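Local coordinates for tyrosine--tRNA ligase, mitochondrial (Coccidioides posadasii, PDB 5IJX), which probably joins L-tyrosine to mitochondrial tRNA(Tyr) at the expense of ATP, the present chain being a C-terminally truncated form that contains the class I catalytic domain, at residues Gly67-Val72 and Trp223-Leu228. Residues are numbered along the deposited sequence; the frame is centred on the assembly and turned at random.
Sequences GFYAGV and WDFWYL. With TYR (tyrosine), chain B.
Tyr69, on strand 67-72, reaches across to the helical segment 223-228 and makes every direct contact between the two, with Leu228, Phe225 and Asp224. The apolar part is built on its ring. Leu228 sends CD1 over the centre of one face in a CH-pi contact, 3.5 Å from the Tyr69 ring centroid and only 13° off the ring normal. CG of Leu228 stands anti to the carbonyl carbon and CD1 continues the chain extended from CA (chi2 173°), which brings the methyl over the ring. Phe225 meets the rim of the same ring: Tyr69 CE2 lies 3.8 Å from Phe225 CD1, and the two form an offset edge-to-face pair with planes at 60°, the Tyr69 edge coming obliquely to the Phe225 ring near CD1. Met250 and Ile253 of helix 243-259 also pack on Phe225.

The polar part runs through the bound tyrosine. No hydrogen bond links the segments directly; instead the ligand phenol OH bridges them, donating to Asp224 OD2 at 3.2 Å and forming a hydrogen bond with Tyr69 OH at 3.1 Å. The ligand oxygen lies in the plane of the Tyr69 ring, at its edge. Asp224 is itself held by Asn169 at OD2 and by the indole NH groups of Trp172 and Trp173 at OD1. Farther along the strand, the backbone of Gly71 runs beside the ligand, with Gly71 O 3.5 Å from the ligand CB.

Strand 67-72 is an inner strand of the Rossmann-type sheet of class I synthetases, and this contact joins it to helix 217-229 at the tyrosine pocket. The packing of Leu228 over its face and Phe225 at its rim probably limits movement of the Tyr69 ring, while Asp224 accepts from the ligand, a combination consistent with recognition of the substrate's phenolic hydroxyl and hence discrimination against phenylalanine.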
loop_
_atom_site.group_PDB
_atom_site.type_symbol
_atom_site.label_atom_id
_atom_site.label_comp_id
_atom_site.label_asym_id
_atom_site.label_seq_id
_atom_site.Cartn_x
_atom_site.Cartn_y
_atom_site.Cartn_z
ATOM N N GLY A 67 15.400 -20.107 10.958
ATOM C CA GLY A 67 14.233 -20.624 10.269
ATOM C C GLY A 67 14.303 -20.367 8.776
ATOM O O GLY A 67 14.910 -19.394 8.324
ATOM N N PHE A 68 13.670 -21.254 8.013
ATOM C CA PHE A 68 13.603 -21.167 6.562
ATOM C C PHE A 68 12.142 -21.102 6.139
ATOM O O PHE A 68 11.257 -21.587 6.851
ATOM C CB PHE A 68 14.279 -22.378 5.894
ATOM C CG PHE A 68 15.718 -22.578 6.293
ATOM C CD1 PHE A 68 16.733 -22.450 5.360
ATOM C CD2 PHE A 68 16.056 -22.899 7.597
ATOM C CE1 PHE A 68 18.055 -22.633 5.721
ATOM C CE2 PHE A 68 17.374 -23.080 7.963
ATOM C CZ PHE A 68 18.376 -22.947 7.025
ATOM N N TYR A 69 11.882 -20.506 4.978
ATOM C CA TYR A 69 10.522 -20.503 4.456
ATOM C C TYR A 69 10.547 -20.395 2.939
ATOM O O TYR A 69 11.445 -19.785 2.353
ATOM C CB TYR A 69 9.674 -19.374 5.072
ATOM C CG TYR A 69 9.528 -18.119 4.233
ATOM C CD1 TYR A 69 8.490 -17.990 3.317
ATOM C CD2 TYR A 69 10.405 -17.052 4.378
ATOM C CE1 TYR A 69 8.343 -16.843 2.556
ATOM C CE2 TYR A 69 10.265 -15.901 3.619
ATOM C CZ TYR A 69 9.231 -15.804 2.710
ATOM O OH TYR A 69 9.082 -14.663 1.952
ATOM N N ALA A 70 9.552 -21.024 2.313
ATOM C CA ALA A 70 9.331 -20.951 0.878
ATOM C C ALA A 70 7.855 -20.680 0.629
ATOM O O ALA A 70 6.989 -21.141 1.377
ATOM C CB ALA A 70 9.756 -22.246 0.165
ATOM N N GLY A 71 7.575 -19.922 -0.420
ATOM C CA GLY A 71 6.218 -19.496 -0.730
ATOM C C GLY A 71 5.776 -19.998 -2.087
ATOM O O GLY A 71 6.552 -19.992 -3.044
ATOM N N VAL A 72 4.520 -20.431 -2.166
ATOM C CA VAL A 72 3.904 -20.848 -3.418
ATOM C C VAL A 72 2.631 -20.042 -3.612
ATOM O O VAL A 72 1.804 -19.946 -2.697
ATOM C CB VAL A 72 3.596 -22.354 -3.432
ATOM C CG1 VAL A 72 2.928 -22.741 -4.742
ATOM C CG2 VAL A 72 4.869 -23.143 -3.242
ATOM N N TRP A 223 7.431 -7.945 2.429
ATOM C CA TRP A 223 6.785 -7.746 3.718
ATOM C C TRP A 223 6.399 -9.069 4.356
ATOM O O TRP A 223 6.395 -9.178 5.585
ATOM C CB TRP A 223 5.551 -6.856 3.565
ATOM C CG TRP A 223 5.002 -6.394 4.882
ATOM C CD1 TRP A 223 3.982 -6.959 5.594
ATOM C CD2 TRP A 223 5.457 -5.273 5.654
ATOM N NE1 TRP A 223 3.770 -6.256 6.758
ATOM C CE2 TRP A 223 4.664 -5.218 6.819
ATOM C CE3 TRP A 223 6.456 -4.312 5.472
ATOM C CZ2 TRP A 223 4.840 -4.239 7.794
ATOM C CZ3 TRP A 223 6.628 -3.343 6.441
ATOM C CH2 TRP A 223 5.823 -3.312 7.587
ATOM N N ASP A 224 6.058 -10.077 3.551
ATOM C CA ASP A 224 5.967 -11.431 4.084
ATOM C C ASP A 224 7.294 -11.832 4.714
ATOM O O ASP A 224 7.339 -12.331 5.848
ATOM C CB ASP A 224 5.581 -12.418 2.979
ATOM C CG ASP A 224 4.169 -12.217 2.474
ATOM O OD1 ASP A 224 3.398 -11.475 3.118
ATOM O OD2 ASP A 224 3.830 -12.819 1.434
ATOM N N PHE A 225 8.394 -11.598 3.991
ATOM C CA PHE A 225 9.715 -11.917 4.523
ATOM C C PHE A 225 9.987 -11.179 5.829
ATOM O O PHE A 225 10.559 -11.750 6.759
ATOM C CB PHE A 225 10.790 -11.577 3.491
ATOM C CG PHE A 225 12.121 -12.242 3.740
ATOM C CD1 PHE A 225 12.339 -13.025 4.866
ATOM C CD2 PHE A 225 13.163 -12.077 2.841
ATOM C CE1 PHE A 225 13.561 -13.628 5.084
ATOM C CE2 PHE A 225 14.387 -12.681 3.053
ATOM C CZ PHE A 225 14.586 -13.458 4.177
ATOM N N TRP A 226 9.608 -9.904 5.911
ATOM C CA TRP A 226 9.835 -9.135 7.130
ATOM C C TRP A 226 8.986 -9.669 8.277
ATOM O O TRP A 226 9.478 -9.846 9.402
ATOM C CB TRP A 226 9.534 -7.662 6.848
ATOM C CG TRP A 226 9.421 -6.769 8.042
ATOM C CD1 TRP A 226 8.323 -6.055 8.426
ATOM C CD2 TRP A 226 10.447 -6.471 8.994
ATOM N NE1 TRP A 226 8.600 -5.335 9.561
ATOM C CE2 TRP A 226 9.896 -5.573 9.933
ATOM C CE3 TRP A 226 11.774 -6.878 9.149
ATOM C CZ2 TRP A 226 10.629 -5.078 11.009
ATOM C CZ3 TRP A 226 12.498 -6.386 10.219
ATOM C CH2 TRP A 226 11.925 -5.494 11.135
ATOM N N TYR A 227 7.715 -9.953 7.997
ATOM C CA TYR A 227 6.820 -10.514 9.001
ATOM C C TYR A 227 7.400 -11.790 9.593
ATOM O O TYR A 227 7.452 -11.953 10.818
ATOM C CB TYR A 227 5.451 -10.775 8.371
ATOM C CG TYR A 227 4.437 -11.404 9.299
ATOM C CD1 TYR A 227 3.523 -10.623 9.994
ATOM C CD2 TYR A 227 4.383 -12.783 9.469
ATOM C CE1 TYR A 227 2.589 -11.196 10.841
ATOM C CE2 TYR A 227 3.457 -13.363 10.315
ATOM C CZ TYR A 227 2.560 -12.567 10.996
ATOM O OH TYR A 227 1.637 -13.151 11.836
ATOM N N LEU A 228 7.847 -12.712 8.736
ATOM C CA LEU A 228 8.460 -13.939 9.233
ATOM C C LEU A 228 9.829 -13.683 9.849
ATOM O O LEU A 228 10.269 -14.456 10.706
ATOM C CB LEU A 228 8.575 -14.958 8.101
ATOM C CG LEU A 228 7.238 -15.382 7.494
ATOM C CD1 LEU A 228 7.458 -16.261 6.274
ATOM C CD2 LEU A 228 6.388 -16.102 8.533
HETATM N N TYR B . 6.597 -15.649 -5.820
HETATM C CA TYR B . 6.263 -17.045 -5.562
HETATM C C TYR B . 5.804 -17.738 -6.845
HETATM O O TYR B . 5.915 -18.958 -6.994
HETATM C CB TYR B . 5.170 -17.142 -4.492
HETATM C CG TYR B . 5.495 -16.433 -3.189
HETATM C CD1 TYR B . 6.787 -16.420 -2.679
HETATM C CD2 TYR B . 4.504 -15.778 -2.470
HETATM C CE1 TYR B . 7.081 -15.772 -1.489
HETATM C CE2 TYR B . 4.788 -15.128 -1.281
HETATM C CZ TYR B . 6.076 -15.127 -0.795
HETATM O OH TYR B . 6.355 -14.480 0.389
HETATM O OXT TYR B . 5.307 -17.091 -7.768
#